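Local coordinates for cytosolic acyl coenzyme A thioester hydrolase (Mus musculus, PDB 2V1O), which hydrolyses long-chain fatty acyl-CoAs, preferentially palmitoyl-CoA, to free fatty acids and coenzyme A, and is represented by its N-terminal hotdog domain, at residues V126-R129 and Q130-E134. Residues are numbered along the deposited sequence; the frame is centred on the assembly and turned at random.
Sequences VYLR and QEQEE
Gln132, in the first turn of helix 130-146, reaches back over the start of the helix, where its OE1 meets the backbone of Leu128 and Arg129. The straighter of its two bonds comes from Arg129 N, 3.2 Å from Gln132 OE1 with an N-H...O angle of 160°; the donor stands above the amide's carbonyl plane. Leu128 N lies closer to Gln132 OE1, at 3.0 Å, but that bond is bent and weak. In the other direction Gln132 N donates to Arg129 O over 3.1 Å. A side-chain-to-backbone bond and a backbone bond thus run in opposite directions between Arg129 and Gln132, holding the entry to the helix closed; only the Gln132 OE1 half resembles a capping box. With CG anti to its own carbonyl carbon (chi1 -67°) and the rest extended, the Gln132 chain runs back toward the loop.

Two flat groups pack against the first helical turn. The Arg129 chain bends at chi3, and Gln132 CD lies 3.7 Å above the Arg129 guanidinium plane, offset toward its rim; the amide is steeply inclined, so this is contact and not stacking. Tyr127 instead offers a ring face to Glu133, whose CB sits 3.6 Å from the Tyr127 ring centroid in a CH-pi contact. The Glu133 carboxylate lies along the CD2-CE2 side, tilted just 15° from the ring.

Farther out, a water 2.6 Å from Tyr127 OH also makes a long, weak bond to Glu133 OE2, and the same hydroxyl has a weak hydrogen bond with Thr77 N in strand 67-77, linking the helix entry to the hotdog sheet. In this surface turn, away from the annotated sites, one amide oxygen takes one good and one weak N-H bond, while CB and CG of an acidic side chain cover the aromatic face.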
loop_
_atom_site.group_PDB
_atom_site.type_symbol
_atom_site.label_atom_id
_atom_site.label_comp_id
_atom_site.label_asym_id
_atom_site.label_seq_id
_atom_site.Cartn_x
_atom_site.Cartn_y
_atom_site.Cartn_z
ATOM N N VAL A 126 -17.109 -10.428 31.477
ATOM C CA VAL A 126 -18.432 -10.503 32.080
ATOM C C VAL A 126 -19.414 -11.124 31.078
ATOM O O VAL A 126 -19.393 -10.801 29.885
ATOM C CB VAL A 126 -18.922 -9.126 32.649
ATOM C CG1 VAL A 126 -19.250 -8.125 31.544
ATOM C CG2 VAL A 126 -20.119 -9.317 33.578
ATOM N N TYR A 127 -20.221 -12.063 31.563
ATOM C CA TYR A 127 -21.332 -12.621 30.788
ATOM C C TYR A 127 -22.638 -12.069 31.339
ATOM O O TYR A 127 -22.786 -11.927 32.552
ATOM C CB TYR A 127 -21.338 -14.156 30.861
ATOM C CG TYR A 127 -20.060 -14.785 30.351
ATOM C CD1 TYR A 127 -19.903 -15.082 29.000
ATOM C CD2 TYR A 127 -19.006 -15.078 31.224
ATOM C CE1 TYR A 127 -18.727 -15.656 28.520
ATOM C CE2 TYR A 127 -17.824 -15.653 30.760
ATOM C CZ TYR A 127 -17.694 -15.938 29.401
ATOM O OH TYR A 127 -16.533 -16.498 28.923
ATOM N N LEU A 128 -23.575 -11.751 30.447
ATOM C CA LEU A 128 -24.917 -11.330 30.850
ATOM C C LEU A 128 -25.716 -12.513 31.407
ATOM O O LEU A 128 -26.500 -12.362 32.346
ATOM C CB LEU A 128 -25.675 -10.689 29.676
ATOM C CG LEU A 128 -25.191 -9.403 28.981
ATOM C CD1 LEU A 128 -24.612 -8.373 29.953
ATOM C CD2 LEU A 128 -24.204 -9.705 27.849
ATOM N N ARG A 129 -25.509 -13.688 30.814
ATOM C CA ARG A 129 -26.188 -14.915 31.235
ATOM C C ARG A 129 -25.188 -16.068 31.323
ATOM O O ARG A 129 -24.229 -16.125 30.539
ATOM C CB ARG A 129 -27.314 -15.267 30.260
ATOM C CG ARG A 129 -28.398 -14.194 30.125
ATOM C CD ARG A 129 -29.510 -14.610 29.163
ATOM N NE ARG A 129 -28.997 -15.218 27.934
ATOM C CZ ARG A 129 -28.508 -14.543 26.895
ATOM N NH1 ARG A 129 -28.451 -13.214 26.916
ATOM N NH2 ARG A 129 -28.065 -15.202 25.831
ATOM N N GLN A 130 -25.409 -16.973 32.278
ATOM C CA GLN A 130 -24.542 -18.147 32.458
ATOM C C GLN A 130 -24.471 -18.992 31.186
ATOM O O GLN A 130 -23.430 -19.577 30.881
ATOM C CB GLN A 130 -25.009 -19.013 33.633
ATOM C CG GLN A 130 -24.026 -20.134 33.998
ATOM C CD GLN A 130 -24.601 -21.144 34.969
ATOM O OE1 GLN A 130 -24.297 -21.115 36.164
ATOM N NE2 GLN A 130 -25.436 -22.048 34.464
ATOM N N GLU A 131 -25.589 -19.037 30.461
ATOM C CA GLU A 131 -25.733 -19.763 29.194
ATOM C C GLU A 131 -24.668 -19.367 28.159
ATOM O O GLU A 131 -24.202 -20.205 27.382
ATOM C CB GLU A 131 -27.137 -19.501 28.636
ATOM C CG GLU A 131 -27.566 -20.358 27.458
ATOM C CD GLU A 131 -28.916 -19.930 26.906
ATOM O OE1 GLU A 131 -29.941 -20.170 27.576
ATOM O OE2 GLU A 131 -28.950 -19.357 25.796
ATOM N N GLN A 132 -24.300 -18.088 28.150
ATOM C CA GLN A 132 -23.260 -17.586 27.254
ATOM C C GLN A 132 -21.895 -18.189 27.594
ATOM O O GLN A 132 -21.131 -18.565 26.698
ATOM C CB GLN A 132 -23.209 -16.057 27.305
ATOM C CG GLN A 132 -24.452 -15.382 26.738
ATOM C CD GLN A 132 -24.465 -13.879 26.975
ATOM O OE1 GLN A 132 -23.980 -13.395 27.999
ATOM N NE2 GLN A 132 -25.033 -13.135 26.028
ATOM N N GLU A 133 -21.602 -18.296 28.889
ATOM C CA GLU A 133 -20.348 -18.898 29.332
ATOM C C GLU A 133 -20.302 -20.392 29.016
ATOM O O GLU A 133 -19.280 -20.896 28.537
ATOM C CB GLU A 133 -20.096 -18.659 30.822
ATOM C CG GLU A 133 -18.689 -19.077 31.238
ATOM C CD GLU A 133 -18.360 -18.756 32.675
ATOM O OE1 GLU A 133 -19.281 -18.423 33.449
ATOM O OE2 GLU A 133 -17.166 -18.847 33.031
ATOM N N GLU A 134 -21.413 -21.081 29.277
ATOM C CA GLU A 134 -21.544 -22.510 28.984
ATOM C C GLU A 134 -21.329 -22.819 27.505
ATOM O O GLU A 134 -20.627 -23.771 27.166
ATOM C CB GLU A 134 -22.908 -23.036 29.436
ATOM C CG GLU A 134 -23.142 -22.948 30.933
ATOM C CD GLU A 134 -24.526 -23.410 31.341
ATOM O OE1 GLU A 134 -25.465 -23.340 30.511
ATOM O OE2 GLU A 134 -24.675 -23.850 32.499
HETATM O O HOH W 1 -14.908 -17.684 30.640
#